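Local coordinates for ABC transporter, periplasmic substrate-binding protein (Vibrio cholerae O1 biovar eltor, PDB 1TWY) that probably binds phosphate in the periplasm and delivers it to an ABC-type import system, as periplasmic substrate-binding proteins of this kind do, at residues K48-Q51 and Y57-V60; G125-Q130 and M163-T168. All coordinates share one frame; numbering follows the deposited sequence.

Contact 1 of 2, residues K48-Q51 and Y57-V60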
ATOM      1  N   LYS A  48      -0.617   1.391  22.146  1.00 35.02           N
ATOM      2  CA  LYS A  48      -0.755   2.700  22.764  1.00 36.72           C
ATOM      3  C   LYS A  48      -2.112   2.884  23.459  1.00 38.21           C
ATOM      4  O   LYS A  48      -2.187   3.387  24.579  1.00 39.20           O
ATOM      5  CB  LYS A  48      -0.474   3.814  21.733  1.00 35.80           C
ATOM      6  CG  LYS A  48      -0.867   5.277  22.058  1.00 44.45           C
ATOM      7  CD  LYS A  48       0.004   5.957  23.140  1.00 55.13           C
ATOM      8  CE  LYS A  48       0.191   7.447  22.872  1.00 51.92           C
ATOM      9  NZ  LYS A  48       1.549   7.706  22.268  1.00 58.54           N
ATOM     10  N   TYR A  49      -3.196   2.527  22.790  1.00 37.64           N
ATOM     11  CA  TYR A  49      -4.504   2.816  23.355  1.00 35.23           C
ATOM     12  C   TYR A  49      -4.720   1.953  24.626  1.00 39.55           C
ATOM     13  O   TYR A  49      -5.389   2.413  25.573  1.00 39.13           O
ATOM     14  CB  TYR A  49      -5.583   2.541  22.314  1.00 35.51           C
ATOM     15  CG  TYR A  49      -7.034   2.726  22.757  1.00 27.23           C
ATOM     16  CD1 TYR A  49      -7.632   3.943  22.665  1.00 28.14           C
ATOM     17  CD2 TYR A  49      -7.779   1.658  23.208  1.00 27.74           C
ATOM     18  CE1 TYR A  49      -8.946   4.116  22.997  1.00 27.96           C
ATOM     19  CE2 TYR A  49      -9.118   1.829  23.606  1.00 32.09           C
ATOM     20  CZ  TYR A  49      -9.691   3.052  23.449  1.00 27.94           C
ATOM     21  OH  TYR A  49     -11.013   3.275  23.807  1.00 39.43           O
ATOM     22  N   ASN A  50      -4.132   0.753  24.637  1.00 41.25           N
ATOM     23  CA  ASN A  50      -4.247  -0.221  25.741  1.00 48.06           C
ATOM     24  C   ASN A  50      -3.525   0.280  27.000  1.00 52.58           C
ATOM     25  O   ASN A  50      -4.085   0.226  28.085  1.00 55.53           O
ATOM     26  CB  ASN A  50      -3.788  -1.638  25.290  1.00 46.55           C
ATOM     27  CG  ASN A  50      -4.799  -2.317  24.363  1.00 51.13           C
ATOM     28  OD1 ASN A  50      -4.457  -3.078  23.433  1.00 54.24           O
ATOM     29  ND2 ASN A  50      -6.077  -2.010  24.596  1.00 56.35           N
ATOM     30  N   GLN A  51      -2.319   0.825  26.852  1.00 57.01           N
ATOM     31  CA  GLN A  51      -1.667   1.568  27.943  1.00 58.99           C
ATOM     32  C   GLN A  51      -2.639   2.511  28.694  1.00 58.00           C
ATOM     33  O   GLN A  51      -2.678   2.516  29.924  1.00 59.85           O
ATOM     34  CB  GLN A  51      -0.456   2.379  27.420  1.00 62.49           C
ATOM     35  CG  GLN A  51      -0.521   3.928  27.702  1.00 62.48           C
ATOM     36  CD  GLN A  51       0.629   4.740  27.078  1.00 65.80           C
ATOM     37  OE1 GLN A  51       1.471   4.191  26.351  1.00 64.94           O
ATOM     38  NE2 GLN A  51       0.659   6.055  27.367  1.00 60.38           N
ATOM     39  N   TYR A  57      -9.124  -5.020  25.413  1.00 37.33           N
ATOM     40  CA  TYR A  57      -8.160  -5.623  24.570  1.00 40.75           C
ATOM     41  C   TYR A  57      -8.619  -5.266  23.121  1.00 37.14           C
ATOM     42  O   TYR A  57      -9.791  -5.460  22.759  1.00 38.40           O
ATOM     43  CB  TYR A  57      -8.064  -7.112  24.821  1.00 44.86           C
ATOM     44  CG  TYR A  57      -7.109  -7.810  23.874  1.00 54.50           C
ATOM     45  CD1 TYR A  57      -5.748  -7.435  23.804  1.00 62.46           C
ATOM     46  CD2 TYR A  57      -7.560  -8.830  23.038  1.00 57.99           C
ATOM     47  CE1 TYR A  57      -4.870  -8.087  22.918  1.00 61.81           C
ATOM     48  CE2 TYR A  57      -6.704  -9.481  22.162  1.00 56.94           C
ATOM     49  CZ  TYR A  57      -5.366  -9.107  22.105  1.00 61.61           C
ATOM     50  OH  TYR A  57      -4.539  -9.761  21.213  1.00 74.06           O
ATOM     51  N   VAL A  58      -7.709  -4.682  22.345  1.00 34.68           N
ATOM     52  CA  VAL A  58      -7.935  -4.478  20.929  1.00 30.59           C
ATOM     53  C   VAL A  58      -7.237  -5.613  20.188  1.00 32.17           C
ATOM     54  O   VAL A  58      -6.015  -5.699  20.114  1.00 35.75           O
ATOM     55  CB  VAL A  58      -7.481  -3.048  20.441  1.00 32.54           C
ATOM     56  CG1 VAL A  58      -7.745  -2.834  18.949  1.00 32.51           C
ATOM     57  CG2 VAL A  58      -8.218  -1.965  21.126  1.00 34.71           C
ATOM     58  N   ALA A  59      -8.028  -6.464  19.610  1.00 30.56           N
ATOM     59  CA  ALA A  59      -7.539  -7.571  18.803  1.00 31.30           C
ATOM     60  C   ALA A  59      -7.348  -7.120  17.346  1.00 28.87           C
ATOM     61  O   ALA A  59      -8.355  -6.853  16.664  1.00 27.82           O
ATOM     62  CB  ALA A  59      -8.534  -8.687  18.867  1.00 32.19           C
ATOM     63  N   VAL A  60      -6.111  -7.115  16.865  1.00 26.34           N
ATOM     64  CA  VAL A  60      -5.818  -6.652  15.538  1.00 23.95           C
ATOM     65  C   VAL A  60      -5.662  -7.916  14.731  1.00 24.73           C
ATOM     66  O   VAL A  60      -4.745  -8.682  14.969  1.00 24.44           O
ATOM     67  CB  VAL A  60      -4.533  -5.764  15.482  1.00 23.11           C
ATOM     68  CG1 VAL A  60      -4.244  -5.270  14.028  1.00 20.27           C
ATOM     69  CG2 VAL A  60      -4.674  -4.600  16.400  1.00 27.02           C
TER
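Where the last turns of helix 36-52 pass beside the start of strand 57-62, Asn50 and Tyr57 mark the closest backbone approach, with the CA of Asn50 6.8 Å from the CA of Tyr57. The side chains of Tyr49 and Asn50 span the gap and meet chiefly Val58. The CB of Asn50 points toward the strand, and its chi1 of -73°, with CG beside the backbone N, places the amide against Val58. Its OD1 stops 3.8 Å from the backbone N of Val58, too far for a hydrogen bond, while ND2 lies 4.1 Å from the Val58 CG2 methyl and 4.2 Å from the CA of Tyr57. Between these two segments the amide makes van der Waals contact and no hydrogen bond. That same CG2 methyl also reaches the Tyr49 ring, meeting CD2 obliquely at 4.2 Å. One branch of the valine thus fills the angle between two successive helix residues. The CB of Tyr57 points away from the helix, and its nearest contact to Asn50 is through the backbone CA.

Beyond the pair, Phe255 of helix 250-260 packs edge-to-face on Tyr49 and also touches Val58, which rests on Ile32 as well. The arrangement is the return limb of a beta-alpha-beta crossover, in which helix 36-52 links the parallel strands 29-34 and 57-62, in keeping with the alpha/beta architecture of periplasmic binding proteins.

Contact 2 of 2, residues G125-Q130 and M163-T168. With MG (magnesium ion), chain J.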
ATOM      1  N   GLY A 125       3.611  -0.924 -19.714  1.00 17.11           N
ATOM      2  CA  GLY A 125       4.309  -1.690 -20.717  1.00 14.92           C
ATOM      3  C   GLY A 125       5.531  -2.470 -20.389  1.00 16.44           C
ATOM      4  O   GLY A 125       5.729  -3.651 -20.813  1.00 16.27           O
ATOM      5  N   ILE A 126       6.324  -1.889 -19.472  1.00 19.02           N
ATOM      6  CA  ILE A 126       7.459  -2.644 -18.962  1.00 18.74           C
ATOM      7  C   ILE A 126       7.072  -3.886 -18.121  1.00 16.81           C
ATOM      8  O   ILE A 126       7.500  -5.001 -18.358  1.00 17.55           O
ATOM      9  CB  ILE A 126       8.336  -1.657 -18.112  1.00 17.15           C
ATOM     10  CG1 ILE A 126       9.090  -0.687 -19.030  1.00 21.60           C
ATOM     11  CG2 ILE A 126       9.345  -2.444 -17.204  1.00 17.44           C
ATOM     12  CD1 ILE A 126       9.645   0.483 -18.351  1.00 18.03           C
ATOM     13  N   TYR A 127       6.132  -3.705 -17.200  1.00 18.78           N
ATOM     14  CA  TYR A 127       5.658  -4.810 -16.356  1.00 18.81           C
ATOM     15  C   TYR A 127       4.890  -5.849 -17.133  1.00 21.00           C
ATOM     16  O   TYR A 127       4.909  -6.999 -16.769  1.00 20.03           O
ATOM     17  CB  TYR A 127       4.930  -4.313 -15.072  1.00 16.69           C
ATOM     18  CG  TYR A 127       5.967  -4.051 -14.001  1.00 21.27           C
ATOM     19  CD1 TYR A 127       6.695  -2.892 -13.974  1.00 18.88           C
ATOM     20  CD2 TYR A 127       6.178  -4.966 -13.030  1.00 18.44           C
ATOM     21  CE1 TYR A 127       7.710  -2.689 -13.052  1.00 16.30           C
ATOM     22  CE2 TYR A 127       7.155  -4.738 -12.039  1.00 14.93           C
ATOM     23  CZ  TYR A 127       7.892  -3.677 -12.062  1.00 14.81           C
ATOM     24  OH  TYR A 127       8.943  -3.441 -11.134  1.00 18.69           O
ATOM     25  N   LYS A 128       4.300  -5.463 -18.296  1.00 18.29           N
ATOM     26  CA  LYS A 128       3.635  -6.438 -19.128  1.00 19.66           C
ATOM     27  C   LYS A 128       4.560  -7.218 -20.010  1.00 19.95           C
ATOM     28  O   LYS A 128       4.121  -8.224 -20.540  1.00 26.90           O
ATOM     29  CB  LYS A 128       2.630  -5.787 -20.075  1.00 21.19           C
ATOM     30  CG  LYS A 128       1.352  -5.391 -19.446  1.00 19.65           C
ATOM     31  CD  LYS A 128       0.364  -6.517 -19.238  1.00 22.14           C
ATOM     32  CE  LYS A 128      -0.372  -6.951 -20.537  1.00 27.91           C
ATOM     33  NZ  LYS A 128      -0.692  -8.401 -20.444  1.00 30.79           N
ATOM     34  N   GLY A 129       5.766  -6.784 -20.190  1.00 18.38           N
ATOM     35  CA  GLY A 129       6.744  -7.388 -21.013  1.00 21.02           C
ATOM     36  C   GLY A 129       6.628  -6.874 -22.466  1.00 19.85           C
ATOM     37  O   GLY A 129       7.346  -7.401 -23.338  1.00 22.51           O
ATOM     38  N   GLN A 130       5.860  -5.832 -22.680  1.00 21.76           N
ATOM     39  CA  GLN A 130       5.712  -5.214 -24.004  1.00 23.10           C
ATOM     40  C   GLN A 130       6.875  -4.301 -24.341  1.00 21.91           C
ATOM     41  O   GLN A 130       7.344  -4.230 -25.489  1.00 22.89           O
ATOM     42  CB  GLN A 130       4.435  -4.423 -24.072  1.00 21.17           C
ATOM     43  CG  GLN A 130       3.180  -5.254 -23.965  1.00 18.52           C
ATOM     44  CD  GLN A 130       1.899  -4.393 -23.663  1.00 18.45           C
ATOM     45  OE1 GLN A 130       1.939  -3.145 -23.558  1.00 21.55           O
ATOM     46  NE2 GLN A 130       0.785  -5.079 -23.452  1.00 22.30           N
HETATM   47  N   MSE A 163      -1.630   0.061 -11.177  1.00 17.26           N
HETATM   48  CA  MSE A 163      -1.123   0.101 -12.527  1.00 19.24           C
HETATM   49  C   MSE A 163      -2.008  -0.615 -13.512  1.00 20.55           C
HETATM   50  O   MSE A 163      -1.677  -0.622 -14.694  1.00 21.57           O
HETATM   51  CB  MSE A 163       0.295  -0.500 -12.550  1.00 22.07           C
HETATM   52  CG  MSE A 163       1.323   0.269 -11.703  1.00 23.86           C
HETATM   53 SE   MSE A 163       1.469   2.091 -12.535  1.00 29.04          SE
HETATM   54  CE  MSE A 163       1.621   1.463 -14.438  1.00 21.27           C
ATOM     55  N   GLY A 164      -3.092  -1.221 -13.079  1.00 19.29           N
ATOM     56  CA  GLY A 164      -3.999  -1.969 -13.946  1.00 17.91           C
ATOM     57  C   GLY A 164      -3.357  -3.254 -14.460  1.00 17.37           C
ATOM     58  O   GLY A 164      -3.676  -3.819 -15.544  1.00 19.00           O
ATOM     59  N   LEU A 165      -2.459  -3.795 -13.686  1.00 14.92           N
ATOM     60  CA  LEU A 165      -1.695  -4.978 -14.005  1.00 15.73           C
ATOM     61  C   LEU A 165      -2.292  -6.280 -13.455  1.00 18.62           C
ATOM     62  O   LEU A 165      -1.560  -7.207 -13.205  1.00 21.52           O
ATOM     63  CB  LEU A 165      -0.244  -4.875 -13.563  1.00 15.23           C
ATOM     64  CG  LEU A 165       0.641  -3.896 -14.328  1.00 15.78           C
ATOM     65  CD1 LEU A 165       1.931  -3.443 -13.540  1.00 18.14           C
ATOM     66  CD2 LEU A 165       1.022  -4.469 -15.701  1.00 15.91           C
ATOM     67  N   THR A 166      -3.584  -6.356 -13.267  1.00 16.09           N
ATOM     68  CA  THR A 166      -4.223  -7.602 -13.028  1.00 18.02           C
ATOM     69  C   THR A 166      -5.214  -7.807 -14.196  1.00 20.48           C
ATOM     70  O   THR A 166      -5.443  -6.911 -14.970  1.00 19.50           O
ATOM     71  CB  THR A 166      -4.974  -7.667 -11.692  1.00 21.13           C
ATOM     72  OG1 THR A 166      -6.087  -6.766 -11.622  1.00 21.23           O
ATOM     73  CG2 THR A 166      -4.037  -7.283 -10.542  1.00 26.09           C
ATOM     74  N   LYS A 167      -5.674  -9.027 -14.265  1.00 19.57           N
ATOM     75  CA  LYS A 167      -6.702  -9.371 -15.282  1.00 21.59           C
ATOM     76  C   LYS A 167      -7.748 -10.231 -14.633  1.00 23.60           C
ATOM     77  O   LYS A 167      -7.443 -11.063 -13.766  1.00 20.91           O
ATOM     78  CB  LYS A 167      -6.080 -10.138 -16.382  1.00 21.70           C
ATOM     79  CG  LYS A 167      -5.477 -11.487 -16.056  1.00 18.66           C
ATOM     80  CD  LYS A 167      -4.690 -12.165 -17.247  1.00 22.50           C
ATOM     81  CE  LYS A 167      -3.994 -13.402 -16.772  1.00 29.09           C
ATOM     82  NZ  LYS A 167      -3.182 -13.956 -17.802  1.00 31.98           N
ATOM     83  N   THR A 168      -8.983 -10.088 -15.099  1.00 17.20           N
ATOM     84  CA  THR A 168     -10.061 -10.883 -14.615  1.00 18.43           C
ATOM     85  C   THR A 168     -10.042 -12.277 -15.220  1.00 21.91           C
ATOM     86  O   THR A 168      -9.978 -12.484 -16.456  1.00 18.22           O
ATOM     87  CB  THR A 168     -11.384 -10.202 -14.887  1.00 20.88           C
ATOM     88  OG1 THR A 168     -11.408  -8.854 -14.423  1.00 23.44           O
ATOM     89  CG2 THR A 168     -12.506 -10.969 -14.242  1.00 24.64           C
TER
HETATM   90 MG    MG J1508      -5.568  -5.164 -16.553  1.00 32.41          MG
HETATM   91  O   HOH W   1      -6.789  -4.462 -15.430  1.00 22.07           O
HETATM   92  O   HOH W   2      -6.543  -6.753 -18.052  1.00 24.58           O
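Tyr127 and Lys128, at the end of helix 120-128, receive the side chain of Leu165 from the turn that follows helix 154-163. Gly125, one helical turn before the end, makes no contact with the other segment; its carbonyl oxygen accepts weak bonds from the N of Gly129 and the N of Gln130. Tyr127 sends its CB toward the other segment, and Leu165 CD1 lies 3.5 Å from that CB. The methyl then meets the ring root obliquely, 4.1 Å from Tyr127 CG, with the two side chains crossing at about a right angle. The rest of the ring leads away into the protein, where its hydroxyl hydrogen-bonds to Val147 O and Phe159 packs edge-to-face. Lys128 takes the other leucine branch: its CG sits 3.9 Å from Leu165 CD2, and the chains run past each other in opposite directions. Bends at chi2 and chi3 (-79° and -77°) fold the lysine so that its aliphatic part lines the methyl while NZ forms a salt bridge with Asp176. Gly129, with positive phi, ends the helix in a Schellman motif, its N also bonding to Ile126 O at 3.1 Å.

Gly164 closes helix 154-163 in the same way, and its turn has a second use. Gly164 O binds the magnesium ion at 2.5 Å. Thr166 O and two waters are its other ligands here. The backbone on both sides of Leu165 thus faces the metal, while the leucine side chain goes into the apolar contact. Two Schellman-capped helix ends meet through one leucine, and the second, past a magnesium site of main-chain carbonyls, runs into the antiparallel hairpin of strands 166-169 and 172-175.

Both contacts are small and have no hydrogen bond between their paired segments. They occupy opposite sides of the chain's centre; their own centres are about 40 Å apart, and the two contacts share no helix or strand. Contact 1 is partly buried and local: a helix meets the strand that follows it within one beta-alpha-beta unit, and a polar amide joins the apolar surface. Contact 2 is more buried and joins elements far apart in sequence; next to it lie the Lys128-Asp176 salt bridge and a magnesium ion. In both, a branched aliphatic side chain packs against two successive residues near a helix end, through one methyl of Val58 in contact 1 and both methyls of Leu165 in contact 2.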